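Class II aldolase/adducin N-terminal domain-containing protein (Thermoplasma acidophilum, PDB 3M4R) is of uncharacterised function but binds zinc through its N-terminal class II aldolase domain and is probably an oxidoreductase of the short-chain dehydrogenase/reductase family. Local coordinates at residues G38-V43 and V128-A133; D81-A86 and E116-A121; S138-D143 and V184-G189; L153-V158 and K178-I183. All coordinates share one frame; numbering follows the deposited sequence.

Interaction 1: residues G38-V43 and V128-A133; sequences GGNTSV and VMHSHA. With ZN (zinc ion), chain B.
Asn40 and His130 face each other as a hydrogen-bonded antiparallel pair, the strand axes 4.8 Å apart and their N-to-C directions 176° apart, almost exactly antiparallel. Asn40 N gives a bond to His130 O at 2.8 Å, His130 N returns one to Asn40 O, and two further bonds join Ser42 and Val128. Just before the strand, Gly39 CA sits 3.2 Å from His130 O, and its positive phi suits a residue without a side chain. On one face of the sheet Thr41 CG2 meets CG of Met129, which is a selenomethionine, at 3.9 Å. From the face it shares with Asn40 and Ser42, His130 NE2 binds the zinc ion of the class II aldolase domain at 2.2 Å; His132 NE2 reaches it at 2.1 Å from the loop beyond the strand. With chi1 at -180° the His130 imidazole extends away from the backbone N and lies alongside the Asn40 amide. OD1 of Asn40 lies at the ring edge, 3.2 Å from His130 CD2, with amide and ring planes 45° apart. The same amide accepts from His120 NE2 and donates to Glu116 OE1. With an alanine in place of Asn40, Glu116 OE1 is likely to lose its amide donor and His120 NE2 its acceptor. His130 ND1 is held by the carbonyl of Leu190.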
loop_
_atom_site.group_PDB
_atom_site.type_symbol
_atom_site.label_atom_id
_atom_site.label_comp_id
_atom_site.label_asym_id
_atom_site.label_seq_id
_atom_site.Cartn_x
_atom_site.Cartn_y
_atom_site.Cartn_z
ATOM N N GLY A 38 -9.570 -0.376 -7.479
ATOM C CA GLY A 38 -8.916 0.094 -6.247
ATOM C C GLY A 38 -7.481 -0.417 -6.088
ATOM O O GLY A 38 -6.875 -0.921 -7.045
ATOM N N GLY A 39 -6.941 -0.288 -4.894
ATOM C CA GLY A 39 -5.554 -0.661 -4.637
ATOM C C GLY A 39 -4.645 0.549 -4.763
ATOM O O GLY A 39 -4.969 1.530 -5.433
ATOM N N ASN A 40 -3.496 0.481 -4.129
ATOM C CA ASN A 40 -2.618 1.605 -4.163
ATOM C C ASN A 40 -1.218 1.189 -3.725
ATOM O O ASN A 40 -1.033 0.237 -2.977
ATOM C CB ASN A 40 -3.219 2.803 -3.377
ATOM C CG ASN A 40 -4.093 2.373 -2.232
ATOM O OD1 ASN A 40 -3.578 1.906 -1.219
ATOM N ND2 ASN A 40 -5.418 2.470 -2.397
ATOM N N THR A 41 -0.248 1.880 -4.280
ATOM C CA THR A 41 1.118 1.634 -4.037
ATOM C C THR A 41 1.822 2.941 -3.689
ATOM O O THR A 41 1.298 4.055 -3.960
ATOM C CB THR A 41 1.751 1.097 -5.309
ATOM O OG1 THR A 41 1.460 2.013 -6.393
ATOM C CG2 THR A 41 1.166 -0.323 -5.629
ATOM N N SER A 42 3.052 2.802 -3.200
ATOM C CA SER A 42 3.833 3.949 -2.798
ATOM C C SER A 42 5.310 3.624 -2.703
ATOM O O SER A 42 5.688 2.477 -2.591
ATOM C CB SER A 42 3.348 4.499 -1.483
ATOM O OG SER A 42 3.662 3.645 -0.407
ATOM N N VAL A 43 6.128 4.649 -2.845
ATOM C CA VAL A 43 7.542 4.546 -2.615
ATOM C C VAL A 43 7.992 5.779 -1.810
ATOM O O VAL A 43 7.574 6.888 -2.117
ATOM C CB VAL A 43 8.324 4.427 -3.925
ATOM C CG1 VAL A 43 8.039 5.590 -4.836
ATOM C CG2 VAL A 43 9.832 4.215 -3.631
ATOM N N VAL A 128 5.489 0.030 -0.395
ATOM C CA VAL A 128 4.299 -0.548 0.195
ATOM C C VAL A 128 3.297 -0.765 -0.942
ATOM O O VAL A 128 3.110 0.096 -1.821
ATOM C CB VAL A 128 3.674 0.399 1.234
ATOM C CG1 VAL A 128 2.383 -0.182 1.796
ATOM C CG2 VAL A 128 4.670 0.726 2.374
HETATM N N MSE A 129 2.618 -1.907 -0.890
HETATM C CA MSE A 129 1.596 -2.255 -1.864
HETATM C C MSE A 129 0.339 -2.712 -1.149
HETATM O O MSE A 129 0.388 -3.520 -0.219
HETATM C CB MSE A 129 2.125 -3.376 -2.746
HETATM C CG MSE A 129 3.281 -2.894 -3.596
HETATM SE SE MSE A 129 3.885 -4.367 -4.730
HETATM C CE MSE A 129 5.340 -3.353 -5.497
ATOM N N HIS A 130 -0.785 -2.202 -1.616
ATOM C CA HIS A 130 -2.090 -2.458 -1.045
ATOM C C HIS A 130 -3.030 -2.905 -2.170
ATOM O O HIS A 130 -3.197 -2.169 -3.132
ATOM C CB HIS A 130 -2.655 -1.181 -0.439
ATOM C CG HIS A 130 -3.994 -1.360 0.180
ATOM N ND1 HIS A 130 -4.359 -2.525 0.830
ATOM C CD2 HIS A 130 -5.078 -0.546 0.214
ATOM C CE1 HIS A 130 -5.604 -2.394 1.260
ATOM N NE2 HIS A 130 -6.067 -1.220 0.872
ATOM N N SER A 131 -3.660 -4.078 -2.019
ATOM C CA SER A 131 -4.710 -4.518 -2.928
ATOM C C SER A 131 -5.984 -4.945 -2.184
ATOM O O SER A 131 -5.985 -5.183 -0.987
ATOM C CB SER A 131 -4.218 -5.690 -3.774
ATOM O OG SER A 131 -4.268 -6.903 -3.034
ATOM N N HIS A 132 -7.058 -5.077 -2.935
ATOM C CA HIS A 132 -8.288 -5.631 -2.429
ATOM C C HIS A 132 -8.463 -7.013 -3.089
ATOM O O HIS A 132 -9.512 -7.329 -3.628
ATOM C CB HIS A 132 -9.462 -4.695 -2.722
ATOM C CG HIS A 132 -9.328 -3.341 -2.086
ATOM N ND1 HIS A 132 -10.105 -2.273 -2.475
ATOM C CD2 HIS A 132 -8.505 -2.874 -1.106
ATOM C CE1 HIS A 132 -9.768 -1.205 -1.767
ATOM N NE2 HIS A 132 -8.811 -1.544 -0.922
ATOM N N ALA A 133 -7.407 -7.822 -3.036
ATOM C CA ALA A 133 -7.346 -9.101 -3.760
ATOM C C ALA A 133 -8.565 -9.952 -3.445
ATOM O O ALA A 133 -8.866 -10.184 -2.275
ATOM C CB ALA A 133 -6.088 -9.842 -3.383
HETATM ZN ZN ZN B . -8.088 -0.360 0.708
HETATM O O HOH W 1 -9.932 0.469 0.680
#

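Interaction 2: residues D81-A86 and E116-A121; sequences DDALAA and ETFLHA. With ZN (zinc ion), chain B.
Phe118 and Ala121 carry the contact of helix 117-121 with Ala83, Leu84 and Ala86, but the segment begins at Glu116, which faces the metal instead. Its carboxylate grips the zinc ion with both oxygens, OE1 and OE2 each at 2.3 Å. Two residues on, the Phe118 ring leans across to the other helix, its CG anti to the carbonyl carbon (chi1 -73°). CE1 does the touching: Ala86 CB approaches it obliquely at 3.4 Å, while the carbonyl oxygen of Ala83 lies at the ring edge, in its plane, 3.8 Å from CE1. Met97 and Leu101 of helix 94-103 and Ala169 of helix 166-175 also pack against this ring, so it sits where helices 80-85, 94-103, 117-121 and 166-175 of the class II aldolase domain meet, about 11 Å from the zinc ligand His130 (side chain to side chain). The short segments of the two helices cross at -99° with their axes 9.9 Å apart. Further along helix 117-121, Leu119 and His120 point to other parts of the domain; ND1 of the His120 imidazole is hydrogen-bonded to Ser42 OG. Ala121 then brings the backbones nearest: its CB meets Ala83 CB at 3.6 Å, methyl against methyl, with the two CA atoms 6.3 Å apart. Beside that pair, Leu84 reaches over with CD2, which rests 3.7 Å from the carbonyl oxygen of Ala121.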
loop_
_atom_site.group_PDB
_atom_site.type_symbol
_atom_site.label_atom_id
_atom_site.label_comp_id
_atom_site.label_asym_id
_atom_site.label_seq_id
_atom_site.Cartn_x
_atom_site.Cartn_y
_atom_site.Cartn_z
ATOM N N ASP A 81 7.482 14.152 6.662
ATOM C CA ASP A 81 7.452 14.874 7.935
ATOM C C ASP A 81 6.012 15.174 8.339
ATOM O O ASP A 81 5.618 14.917 9.457
ATOM C CB ASP A 81 8.176 16.214 7.828
ATOM C CG ASP A 81 9.669 16.101 8.047
ATOM O OD1 ASP A 81 10.152 15.014 8.435
ATOM O OD2 ASP A 81 10.370 17.146 7.853
ATOM N N ASP A 82 5.224 15.676 7.391
ATOM C CA ASP A 82 3.810 16.001 7.614
ATOM C C ASP A 82 2.974 14.724 7.905
ATOM O O ASP A 82 2.198 14.656 8.847
ATOM C CB ASP A 82 3.233 16.681 6.393
ATOM C CG ASP A 82 3.684 18.129 6.224
ATOM O OD1 ASP A 82 4.615 18.568 6.946
ATOM O OD2 ASP A 82 3.057 18.827 5.379
ATOM N N ALA A 83 3.115 13.721 7.060
ATOM C CA ALA A 83 2.370 12.490 7.250
ATOM C C ALA A 83 2.707 11.818 8.573
ATOM O O ALA A 83 1.826 11.403 9.288
ATOM C CB ALA A 83 2.566 11.530 6.008
ATOM N N LEU A 84 3.970 11.744 8.951
ATOM C CA LEU A 84 4.321 11.030 10.161
ATOM C C LEU A 84 3.853 11.802 11.382
ATOM O O LEU A 84 3.641 11.220 12.463
ATOM C CB LEU A 84 5.846 10.812 10.253
ATOM C CG LEU A 84 6.458 9.675 9.418
ATOM C CD1 LEU A 84 8.007 9.663 9.542
ATOM C CD2 LEU A 84 5.865 8.308 9.808
ATOM N N ALA A 85 3.689 13.121 11.244
ATOM C CA ALA A 85 3.237 13.918 12.387
ATOM C C ALA A 85 1.800 13.609 12.700
ATOM O O ALA A 85 1.368 13.838 13.794
ATOM C CB ALA A 85 3.407 15.443 12.119
ATOM N N ALA A 86 1.063 13.075 11.730
ATOM C CA ALA A 86 -0.357 12.708 11.911
ATOM C C ALA A 86 -0.546 11.547 12.878
ATOM O O ALA A 86 -1.646 11.360 13.419
ATOM C CB ALA A 86 -1.005 12.321 10.519
ATOM N N GLU A 116 -6.157 6.258 0.987
ATOM C CA GLU A 116 -5.455 5.297 1.858
ATOM C C GLU A 116 -4.013 5.622 2.099
ATOM O O GLU A 116 -3.252 4.747 2.540
ATOM C CB GLU A 116 -5.571 3.870 1.249
ATOM C CG GLU A 116 -7.025 3.579 0.949
ATOM C CD GLU A 116 -7.384 2.116 0.902
ATOM O OE1 GLU A 116 -7.401 1.581 -0.251
ATOM O OE2 GLU A 116 -7.694 1.528 1.990
ATOM N N THR A 117 -3.627 6.884 1.880
ATOM C CA THR A 117 -2.237 7.270 1.963
ATOM C C THR A 117 -1.608 6.963 3.293
ATOM O O THR A 117 -0.409 6.635 3.354
ATOM C CB THR A 117 -2.044 8.793 1.607
ATOM O OG1 THR A 117 -2.330 8.981 0.210
ATOM C CG2 THR A 117 -0.635 9.227 1.905
ATOM N N PHE A 118 -2.364 7.093 4.366
ATOM C CA PHE A 118 -1.779 6.839 5.687
ATOM C C PHE A 118 -1.403 5.376 5.930
ATOM O O PHE A 118 -0.493 5.121 6.710
ATOM C CB PHE A 118 -2.650 7.340 6.801
ATOM C CG PHE A 118 -2.642 8.850 6.917
ATOM C CD1 PHE A 118 -1.515 9.503 7.350
ATOM C CD2 PHE A 118 -3.721 9.594 6.512
ATOM C CE1 PHE A 118 -1.488 10.893 7.438
ATOM C CE2 PHE A 118 -3.706 10.998 6.617
ATOM C CZ PHE A 118 -2.576 11.638 7.078
ATOM N N LEU A 119 -2.011 4.424 5.203
ATOM C CA LEU A 119 -1.524 3.011 5.305
ATOM C C LEU A 119 -0.065 2.923 4.889
ATOM O O LEU A 119 0.760 2.139 5.448
ATOM C CB LEU A 119 -2.332 2.044 4.429
ATOM C CG LEU A 119 -3.837 1.915 4.655
ATOM C CD1 LEU A 119 -4.491 0.929 3.641
ATOM C CD2 LEU A 119 -4.141 1.509 6.105
ATOM N N HIS A 120 0.254 3.727 3.894
ATOM C CA HIS A 120 1.582 3.750 3.289
ATOM C C HIS A 120 2.603 4.504 4.153
ATOM O O HIS A 120 3.778 4.055 4.378
ATOM C CB HIS A 120 1.447 4.381 1.918
ATOM C CG HIS A 120 0.640 3.536 0.973
ATOM N ND1 HIS A 120 1.239 2.652 0.093
ATOM C CD2 HIS A 120 -0.698 3.417 0.782
ATOM C CE1 HIS A 120 0.290 2.020 -0.591
ATOM N NE2 HIS A 120 -0.894 2.464 -0.199
ATOM N N ALA A 121 2.179 5.674 4.596
ATOM C CA ALA A 121 3.082 6.575 5.350
ATOM C C ALA A 121 3.513 5.938 6.644
ATOM O O ALA A 121 4.654 6.095 7.056
ATOM C CB ALA A 121 2.400 7.975 5.640
HETATM ZN ZN ZN B . -8.088 -0.360 0.708
HETATM O O HOH W 1 -9.932 0.469 0.680
#

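Interaction 3: residues S138-D143 and V184-G189; sequences SITNTD and VLRKHG. With ZN (zinc ion), chain B.
Arg186 and Thr140 supply most of the hydrogen bonding here. The guanidinium takes the Thr140 carbonyl oxygen side-on with two nitrogens, NE at 3.2 Å and NH1 at 3.0 Å. The oxygen lies in the guanidinium plane; NE approaches in the carbonyl plane on a lone pair, whereas NH1 stands 47° above it. A bend at chi3 (72°) turns the planar group toward the end of helix 134-140, and its NH2 continues to Leu144 O and Ser146 OG. Replacing Arg186 by leucine would probably leave the Thr140 carbonyl without both donors and loosen the tie between the helix end and the loop. From the same segment, Lys187 N gives Thr140 OG1 a nearly straight bond of 3.0 Å, at 174°; that hydroxyl is also bonded to Ile136 O within its own helix. Nonpolar contacts accompany these bonds. Thr140 CG2 meets Val184 CG1 at 3.7 Å, and the Thr140 CB lies 3.7 Å from the Arg186 CB as the two side chains slide past each other in opposite directions. At the exposed margin, the Lys187 chain crosses Asn141 at about a right angle, with CD 3.3 Å from the amide OD1. After the turn at Arg186 and Lys187, His188 and Gly189 both face Leu185 in a classic beta bulge, and His188 NE2 reaches the zinc ion at 2.0 Å, in the metal site of the class II aldolase domain.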
loop_
_atom_site.group_PDB
_atom_site.type_symbol
_atom_site.label_atom_id
_atom_site.label_comp_id
_atom_site.label_asym_id
_atom_site.label_seq_id
_atom_site.Cartn_x
_atom_site.Cartn_y
_atom_site.Cartn_z
ATOM N N SER A 138 -12.230 -13.401 0.092
ATOM C CA SER A 138 -12.891 -14.685 0.310
ATOM C C SER A 138 -12.438 -15.386 1.576
ATOM O O SER A 138 -13.263 -15.808 2.367
ATOM C CB SER A 138 -12.624 -15.665 -0.830
ATOM O OG SER A 138 -13.193 -15.221 -2.042
ATOM N N ILE A 139 -11.124 -15.525 1.755
ATOM C CA ILE A 139 -10.613 -16.245 2.912
ATOM C C ILE A 139 -10.937 -15.516 4.201
ATOM O O ILE A 139 -11.238 -16.148 5.209
ATOM C CB ILE A 139 -9.091 -16.580 2.823
ATOM C CG1 ILE A 139 -8.814 -17.846 3.648
ATOM C CG2 ILE A 139 -8.239 -15.417 3.306
ATOM C CD1 ILE A 139 -7.426 -18.407 3.511
ATOM N N THR A 140 -10.908 -14.192 4.171
ATOM C CA THR A 140 -11.172 -13.414 5.372
ATOM C C THR A 140 -12.670 -13.284 5.639
ATOM O O THR A 140 -13.059 -12.921 6.738
ATOM C CB THR A 140 -10.474 -12.067 5.339
ATOM O OG1 THR A 140 -10.935 -11.284 4.229
ATOM C CG2 THR A 140 -8.956 -12.274 5.240
ATOM N N ASN A 141 -13.497 -13.602 4.646
ATOM C CA ASN A 141 -14.950 -13.596 4.819
ATOM C C ASN A 141 -15.524 -14.943 5.281
ATOM O O ASN A 141 -16.714 -15.040 5.444
ATOM C CB ASN A 141 -15.670 -13.143 3.534
ATOM C CG ASN A 141 -15.896 -11.667 3.507
ATOM O OD1 ASN A 141 -16.622 -11.133 4.339
ATOM N ND2 ASN A 141 -15.250 -10.981 2.575
ATOM N N THR A 142 -14.674 -15.956 5.473
ATOM C CA THR A 142 -15.053 -17.229 6.094
ATOM C C THR A 142 -15.007 -17.070 7.610
ATOM O O THR A 142 -14.529 -16.065 8.117
ATOM C CB THR A 142 -14.068 -18.387 5.759
ATOM O OG1 THR A 142 -12.821 -18.174 6.437
ATOM C CG2 THR A 142 -13.823 -18.541 4.255
ATOM N N ASP A 143 -15.455 -18.091 8.337
ATOM C CA ASP A 143 -15.425 -18.043 9.794
ATOM C C ASP A 143 -14.101 -18.557 10.347
ATOM O O ASP A 143 -13.991 -18.847 11.531
ATOM C CB ASP A 143 -16.610 -18.836 10.366
ATOM C CG ASP A 143 -17.949 -18.217 9.996
ATOM O OD1 ASP A 143 -18.020 -16.989 9.871
ATOM O OD2 ASP A 143 -18.928 -18.952 9.829
ATOM N N VAL A 184 -2.697 -8.618 6.760
ATOM C CA VAL A 184 -3.952 -9.039 6.138
ATOM C C VAL A 184 -5.083 -8.285 6.811
ATOM O O VAL A 184 -5.173 -8.274 8.023
ATOM C CB VAL A 184 -4.186 -10.530 6.317
ATOM C CG1 VAL A 184 -5.565 -10.942 5.724
ATOM C CG2 VAL A 184 -3.047 -11.294 5.658
ATOM N N LEU A 185 -5.922 -7.639 6.015
ATOM C CA LEU A 185 -7.002 -6.789 6.552
ATOM C C LEU A 185 -8.308 -7.487 6.213
ATOM O O LEU A 185 -8.743 -7.481 5.053
ATOM C CB LEU A 185 -6.930 -5.377 5.932
ATOM C CG LEU A 185 -5.595 -4.594 5.973
ATOM C CD1 LEU A 185 -5.723 -3.199 5.265
ATOM C CD2 LEU A 185 -5.072 -4.450 7.385
ATOM N N ARG A 186 -8.925 -8.143 7.199
ATOM C CA ARG A 186 -10.115 -8.916 6.921
ATOM C C ARG A 186 -11.207 -8.054 6.316
ATOM O O ARG A 186 -11.436 -6.941 6.759
ATOM C CB ARG A 186 -10.629 -9.652 8.163
ATOM C CG ARG A 186 -9.618 -10.665 8.679
ATOM C CD ARG A 186 -10.200 -11.543 9.792
ATOM N NE ARG A 186 -11.164 -12.497 9.270
ATOM C CZ ARG A 186 -11.362 -13.717 9.757
ATOM N NH1 ARG A 186 -12.279 -14.481 9.206
ATOM N NH2 ARG A 186 -10.634 -14.179 10.772
ATOM N N LYS A 187 -11.841 -8.600 5.284
ATOM C CA LYS A 187 -12.919 -7.948 4.534
ATOM C C LYS A 187 -12.518 -6.664 3.830
ATOM O O LYS A 187 -13.390 -5.817 3.570
ATOM C CB LYS A 187 -14.136 -7.689 5.422
ATOM C CG LYS A 187 -14.584 -8.886 6.206
ATOM C CD LYS A 187 -16.076 -8.782 6.657
ATOM C CE LYS A 187 -16.443 -9.949 7.552
ATOM N NZ LYS A 187 -17.243 -9.453 8.705
ATOM N N HIS A 188 -11.205 -6.513 3.564
ATOM C CA HIS A 188 -10.639 -5.334 2.919
ATOM C C HIS A 188 -9.572 -5.761 1.917
ATOM O O HIS A 188 -9.745 -5.562 0.736
ATOM C CB HIS A 188 -10.032 -4.390 3.971
ATOM C CG HIS A 188 -9.504 -3.088 3.420
ATOM N ND1 HIS A 188 -9.028 -2.087 4.242
ATOM C CD2 HIS A 188 -9.370 -2.621 2.148
ATOM C CE1 HIS A 188 -8.584 -1.082 3.504
ATOM N NE2 HIS A 188 -8.803 -1.365 2.230
ATOM N N GLY A 189 -8.459 -6.317 2.382
ATOM C CA GLY A 189 -7.411 -6.712 1.454
ATOM C C GLY A 189 -6.112 -7.023 2.149
ATOM O O GLY A 189 -6.092 -7.584 3.258
HETATM ZN ZN ZN B . -8.088 -0.360 0.708
HETATM O O HOH W 1 -9.932 0.469 0.680
#

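Interaction 4: residues L153-V158 and K178-I183; sequences LGNVVV and KGIDGI
At chi1 -168° the Asn155 amide is turned away from its own backbone N and swings over Gly179 and Ile180, across the Ile180 side chain at about a right angle. Its OD1 lies 3.9 Å from Ile180 CG2. ND2 is near the Gly179 carbonyl oxygen, but the angle is too poor for a hydrogen bond. Ile180 places CG1 between its backbone N and carbonyl carbon (chi1 65°), and from there CD1 reaches Val157 CG2 at 4.1 Å, the two side chains meeting at a slant. Asn155 is also the centre of an inverse gamma turn, and its carbonyl oxygen receives the amide of Asp181, N to O 2.8 Å, nearly straight at 170°. Further along, Val157 N donates to Gly182 O at 3.2 Å, and Val157 pairs with Ile183 in parallel register. Two CA-H...O contacts accompany that bond: Val156 CA to Gly182 O and Ile183 CA to Val157 O, both 3.3 Å. Strands 156-159 and 182-185, with helix 166-175 between them in sequence, form a beta-alpha-beta unit at the edge of the sheet, strand 156-159 being outermost within the chain. Asp181 holds its carboxylate in a salt bridge with Arg203 of helix 197-215, tying the turn at Asp181 to that helix. The chemistry is thus mainly backbone bonding reinforced by aliphatic contact, and it is incomplete: Gly182 N is buried with no partner in the model, a likely energetic cost.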
loop_
_atom_site.group_PDB
_atom_site.type_symbol
_atom_site.label_atom_id
_atom_site.label_comp_id
_atom_site.label_asym_id
_atom_site.label_seq_id
_atom_site.Cartn_x
_atom_site.Cartn_y
_atom_site.Cartn_z
ATOM N N LEU A 153 -1.448 -18.425 5.352
ATOM C CA LEU A 153 -0.902 -17.386 4.501
ATOM C C LEU A 153 0.590 -17.109 4.711
ATOM O O LEU A 153 1.237 -16.547 3.831
ATOM C CB LEU A 153 -1.718 -16.111 4.706
ATOM C CG LEU A 153 -3.188 -16.191 4.289
ATOM C CD1 LEU A 153 -3.862 -14.835 4.430
ATOM C CD2 LEU A 153 -3.407 -16.759 2.864
ATOM N N GLY A 154 1.124 -17.458 5.875
ATOM C CA GLY A 154 2.558 -17.317 6.119
ATOM C C GLY A 154 2.934 -16.352 7.218
ATOM O O GLY A 154 2.224 -16.265 8.210
ATOM N N ASN A 155 4.056 -15.627 7.059
ATOM C CA ASN A 155 4.511 -14.759 8.134
ATOM C C ASN A 155 3.777 -13.440 8.033
ATOM O O ASN A 155 4.311 -12.440 7.522
ATOM C CB ASN A 155 6.023 -14.523 8.123
ATOM C CG ASN A 155 6.496 -13.871 9.398
ATOM O OD1 ASN A 155 5.748 -13.815 10.390
ATOM N ND2 ASN A 155 7.742 -13.399 9.401
ATOM N N VAL A 156 2.535 -13.451 8.504
ATOM C CA VAL A 156 1.668 -12.293 8.385
ATOM C C VAL A 156 1.036 -11.970 9.708
ATOM O O VAL A 156 1.028 -12.775 10.588
ATOM C CB VAL A 156 0.559 -12.519 7.364
ATOM C CG1 VAL A 156 1.164 -12.727 5.994
ATOM C CG2 VAL A 156 -0.337 -13.722 7.783
ATOM N N VAL A 157 0.532 -10.751 9.831
ATOM C CA VAL A 157 -0.287 -10.355 10.942
ATOM C C VAL A 157 -1.634 -10.147 10.308
ATOM O O VAL A 157 -1.734 -9.615 9.195
ATOM C CB VAL A 157 0.246 -9.057 11.603
ATOM C CG1 VAL A 157 -0.845 -8.339 12.450
ATOM C CG2 VAL A 157 1.452 -9.402 12.488
ATOM N N VAL A 158 -2.674 -10.575 11.003
ATOM C CA VAL A 158 -4.042 -10.463 10.507
ATOM C C VAL A 158 -4.780 -9.469 11.393
ATOM O O VAL A 158 -4.629 -9.499 12.604
ATOM C CB VAL A 158 -4.742 -11.830 10.519
ATOM C CG1 VAL A 158 -6.209 -11.679 10.107
ATOM C CG2 VAL A 158 -4.007 -12.784 9.594
ATOM N N LYS A 178 8.748 -5.944 12.994
ATOM C CA LYS A 178 9.952 -6.328 12.236
ATOM C C LYS A 178 9.853 -7.788 11.734
ATOM O O LYS A 178 9.327 -8.646 12.417
ATOM C CB LYS A 178 11.210 -6.181 13.118
ATOM N N GLY A 179 10.301 -8.030 10.510
ATOM C CA GLY A 179 10.392 -9.362 9.951
ATOM C C GLY A 179 9.185 -10.002 9.297
ATOM O O GLY A 179 9.334 -11.088 8.728
ATOM N N ILE A 180 7.997 -9.394 9.384
ATOM C CA ILE A 180 6.790 -9.977 8.753
ATOM C C ILE A 180 6.760 -9.698 7.255
ATOM O O ILE A 180 7.432 -8.784 6.787
ATOM C CB ILE A 180 5.474 -9.537 9.444
ATOM C CG1 ILE A 180 5.222 -8.028 9.293
ATOM C CG2 ILE A 180 5.544 -9.910 10.907
ATOM C CD1 ILE A 180 3.824 -7.584 9.685
ATOM N N ASP A 181 6.008 -10.492 6.496
ATOM C CA ASP A 181 5.920 -10.333 5.046
ATOM C C ASP A 181 4.642 -9.579 4.618
ATOM O O ASP A 181 4.513 -9.106 3.470
ATOM C CB ASP A 181 5.948 -11.681 4.350
ATOM C CG ASP A 181 7.292 -12.424 4.528
ATOM O OD1 ASP A 181 8.362 -11.788 4.472
ATOM O OD2 ASP A 181 7.267 -13.634 4.733
ATOM N N GLY A 182 3.693 -9.443 5.525
ATOM C CA GLY A 182 2.404 -8.882 5.104
ATOM C C GLY A 182 1.487 -8.632 6.271
ATOM O O GLY A 182 1.680 -9.200 7.339
ATOM N N ILE A 183 0.515 -7.737 6.062
ATOM C CA ILE A 183 -0.569 -7.488 6.994
ATOM C C ILE A 183 -1.879 -7.707 6.240
ATOM O O ILE A 183 -2.112 -7.090 5.201
ATOM C CB ILE A 183 -0.560 -6.065 7.516
ATOM C CG1 ILE A 183 0.716 -5.811 8.340
ATOM C CG2 ILE A 183 -1.811 -5.809 8.334
ATOM C CD1 ILE A 183 0.859 -4.307 8.848
#

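Interactions 1, 2 and 3 converge on one zinc ion. His130 and His132 come from interaction 1, Glu116 from interaction 2 and His188 from interaction 3, and a water shared by all three completes the ligands. The donors crowd closely round the metal: His130 NE2 lies 3.1 Å from His188 NE2, and Glu116 OE2 is also 3.1 Å from His188 NE2. Interaction 2 is nested in the loop closed by interaction 1. Interaction 4 is nested within interaction 3 and shares strand 182-185 with it, Val157 O lying 2.8 Å from Val184 N. It stands back from the metal, the Ile183 side chain about 11 Å from the zinc, yet belongs to the same sheet as interactions 1 and 3.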